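Local coordinates for conserved hypothetical protein (Thermoplasma acidophilum DSM 1728, PDB 1Q7H) that is of unknown function but, carrying a PUA domain, probably binds RNA and may act in translation initiation, at residues Y42-G46 with K47-F51. Numbering follows the deposited sequence.
Sequences YYIGG and KPMVF
A β-hairpin with a two-residue loop turns from Ile44 to Lys47 through a type I' turn, and its strands carry a classic bulge at Tyr42. Gly45 and Gly46 both have positive phi, and the turn is closed by Ile44 N to Lys47 O (3.0 Å) and Lys47 N to Ile44 O (3.1 Å), the latter donor lying well above the carbonyl plane. Further along, Met49 and Val50 both face Tyr42, whose carbonyl O accepts from Met49 N (2.7 Å) and, in the carbonyl plane, from Val50 N (3.2 Å); Tyr42 N returns a bond to Val50 O. The helical psi of Met49, -33°, marks the bulge and brings its side chain to the same side as Ile44. There Met49, present as selenomethionine, crosses Ile44 at about a right angle, Met49 CG lying 3.5 Å from Ile44 CB, while the bend at chi2 (-70°) brings CE back near Ile44 O. Tyr42 CD2 approaches Val50 CB at 4.1 Å on this face. On the face away from Tyr42 and Ile44, the ring of Tyr43 takes Pro48 CA over one face, toward the rim, and Tyr43 CE1 meets Pro48 CD at 3.8 Å. Within the antiparallel sheet of the DUF1947 region, strand 32-35 lies beside 40-44 and strand 56-58 beside 47-52; helix 9-20 covers Tyr42 and Val50, Leu62 of helix 60-65 touches Met49 and Val50, and Lys4 makes a cation-pi contact with Tyr43.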
ATOM      1  N   TYR A  42      12.359   0.071  -4.837  1.00 20.73           N
ATOM      2  CA  TYR A  42      13.374  -0.270  -3.852  1.00 19.71           C
ATOM      3  C   TYR A  42      13.112  -1.719  -3.440  1.00 20.67           C
ATOM      4  O   TYR A  42      12.022  -2.064  -2.975  1.00 14.76           O
ATOM      5  CB  TYR A  42      13.265   0.677  -2.663  1.00 18.98           C
ATOM      6  CG  TYR A  42      13.479   2.121  -3.053  1.00 22.68           C
ATOM      7  CD1 TYR A  42      14.749   2.694  -2.998  1.00 20.40           C
ATOM      8  CD2 TYR A  42      12.417   2.904  -3.522  1.00 20.90           C
ATOM      9  CE1 TYR A  42      14.963   4.017  -3.402  1.00 20.53           C
ATOM     10  CE2 TYR A  42      12.618   4.218  -3.926  1.00 20.82           C
ATOM     11  CZ  TYR A  42      13.895   4.769  -3.866  1.00 21.31           C
ATOM     12  OH  TYR A  42      14.109   6.060  -4.293  1.00 20.74           O
ATOM     13  N   TYR A  43      14.119  -2.562  -3.642  1.00 17.60           N
ATOM     14  CA  TYR A  43      14.044  -3.983  -3.345  1.00 12.73           C
ATOM     15  C   TYR A  43      14.722  -4.358  -2.039  1.00 19.38           C
ATOM     16  O   TYR A  43      15.706  -3.732  -1.632  1.00 16.92           O
ATOM     17  CB  TYR A  43      14.738  -4.792  -4.444  1.00 13.68           C
ATOM     18  CG  TYR A  43      14.101  -4.764  -5.817  1.00 19.89           C
ATOM     19  CD1 TYR A  43      13.525  -5.914  -6.359  1.00 17.40           C
ATOM     20  CD2 TYR A  43      14.105  -3.602  -6.591  1.00 15.21           C
ATOM     21  CE1 TYR A  43      12.968  -5.910  -7.631  1.00 23.40           C
ATOM     22  CE2 TYR A  43      13.553  -3.590  -7.869  1.00 21.79           C
ATOM     23  CZ  TYR A  43      12.985  -4.745  -8.380  1.00 25.33           C
ATOM     24  OH  TYR A  43      12.430  -4.737  -9.639  1.00 37.24           O
ATOM     25  N   ILE A  44      14.176  -5.382  -1.390  1.00 16.23           N
ATOM     26  CA  ILE A  44      14.749  -5.955  -0.179  1.00 20.48           C
ATOM     27  C   ILE A  44      14.772  -7.442  -0.522  1.00 23.98           C
ATOM     28  O   ILE A  44      13.747  -8.025  -0.861  1.00 26.26           O
ATOM     29  CB  ILE A  44      13.888  -5.750   1.078  1.00 22.95           C
ATOM     30  CG1 ILE A  44      13.920  -4.285   1.510  1.00 23.90           C
ATOM     31  CG2 ILE A  44      14.443  -6.605   2.219  1.00 22.53           C
ATOM     32  CD1 ILE A  44      13.084  -3.983   2.755  1.00 20.90           C
ATOM     33  N   GLY A  45      15.950  -8.044  -0.491  1.00 28.74           N
ATOM     34  CA  GLY A  45      16.058  -9.454  -0.809  1.00 25.78           C
ATOM     35  C   GLY A  45      15.445  -9.894  -2.128  1.00 25.49           C
ATOM     36  O   GLY A  45      14.785 -10.929  -2.180  1.00 29.31           O
ATOM     37  N   GLY A  46      15.631  -9.125  -3.194  1.00 21.97           N
ATOM     38  CA  GLY A  46      15.076  -9.553  -4.470  1.00 26.93           C
ATOM     39  C   GLY A  46      13.609  -9.256  -4.755  1.00 33.30           C
ATOM     40  O   GLY A  46      13.128  -9.542  -5.853  1.00 32.29           O
ATOM     41  N   LYS A  47      12.885  -8.697  -3.791  1.00 28.41           N
ATOM     42  CA  LYS A  47      11.480  -8.368  -4.017  1.00 27.55           C
ATOM     43  C   LYS A  47      11.249  -6.859  -3.951  1.00 21.86           C
ATOM     44  O   LYS A  47      11.859  -6.170  -3.139  1.00 18.80           O
ATOM     45  CB  LYS A  47      10.586  -9.059  -2.984  1.00 31.39           C
ATOM     46  CG  LYS A  47      10.266 -10.517  -3.283  1.00 41.47           C
ATOM     47  CD  LYS A  47       8.942 -10.932  -2.631  1.00 46.82           C
ATOM     48  CE  LYS A  47       9.047 -11.128  -1.118  1.00 49.94           C
ATOM     49  NZ  LYS A  47       9.512 -12.504  -0.750  1.00 48.81           N
ATOM     50  N   PRO A  48      10.383  -6.320  -4.823  1.00 16.89           N
ATOM     51  CA  PRO A  48      10.139  -4.875  -4.772  1.00 15.34           C
ATOM     52  C   PRO A  48       9.344  -4.549  -3.508  1.00 17.06           C
ATOM     53  O   PRO A  48       8.289  -5.132  -3.267  1.00 18.17           O
ATOM     54  CB  PRO A  48       9.361  -4.609  -6.066  1.00 15.37           C
ATOM     55  CG  PRO A  48       8.629  -5.897  -6.302  1.00 14.28           C
ATOM     56  CD  PRO A  48       9.690  -6.937  -5.970  1.00 12.11           C
HETATM   57  N   MSE A  49       9.855  -3.620  -2.706  1.00 17.21           N
HETATM   58  CA  MSE A  49       9.215  -3.251  -1.446  1.00 13.53           C
HETATM   59  C   MSE A  49       8.583  -1.859  -1.399  1.00 17.33           C
HETATM   60  O   MSE A  49       7.569  -1.654  -0.725  1.00 16.11           O
HETATM   61  CB  MSE A  49      10.235  -3.413  -0.320  1.00 18.37           C
HETATM   62  CG  MSE A  49      10.741  -4.848  -0.191  1.00 16.14           C
HETATM   63 SE   MSE A  49       9.366  -6.049   0.503  1.00 32.05          SE
HETATM   64  CE  MSE A  49      10.388  -7.674   0.723  1.00 30.59           C
ATOM     65  N   VAL A  50       9.175  -0.902  -2.104  1.00 13.85           N
ATOM     66  CA  VAL A  50       8.632   0.450  -2.131  1.00 15.07           C
ATOM     67  C   VAL A  50       8.701   0.993  -3.551  1.00 18.51           C
ATOM     68  O   VAL A  50       9.743   0.923  -4.195  1.00 21.78           O
ATOM     69  CB  VAL A  50       9.415   1.402  -1.203  1.00 16.59           C
ATOM     70  CG1 VAL A  50       8.767   2.769  -1.202  1.00 17.74           C
ATOM     71  CG2 VAL A  50       9.468   0.844   0.211  1.00 12.92           C
ATOM     72  N   PHE A  51       7.586   1.527  -4.039  1.00 14.81           N
ATOM     73  CA  PHE A  51       7.545   2.090  -5.379  1.00 19.15           C
ATOM     74  C   PHE A  51       7.511   3.610  -5.296  1.00 19.67           C
ATOM     75  O   PHE A  51       6.859   4.186  -4.420  1.00 21.54           O
ATOM     76  CB  PHE A  51       6.293   1.624  -6.136  1.00 18.16           C
ATOM     77  CG  PHE A  51       6.224   0.145  -6.355  1.00 17.17           C
ATOM     78  CD1 PHE A  51       7.117  -0.487  -7.212  1.00 19.09           C
ATOM     79  CD2 PHE A  51       5.258  -0.620  -5.708  1.00 18.51           C
ATOM     80  CE1 PHE A  51       7.051  -1.872  -7.428  1.00 21.85           C
ATOM     81  CE2 PHE A  51       5.183  -2.001  -5.918  1.00 23.22           C
ATOM     82  CZ  PHE A  51       6.084  -2.627  -6.780  1.00 21.07           C
TER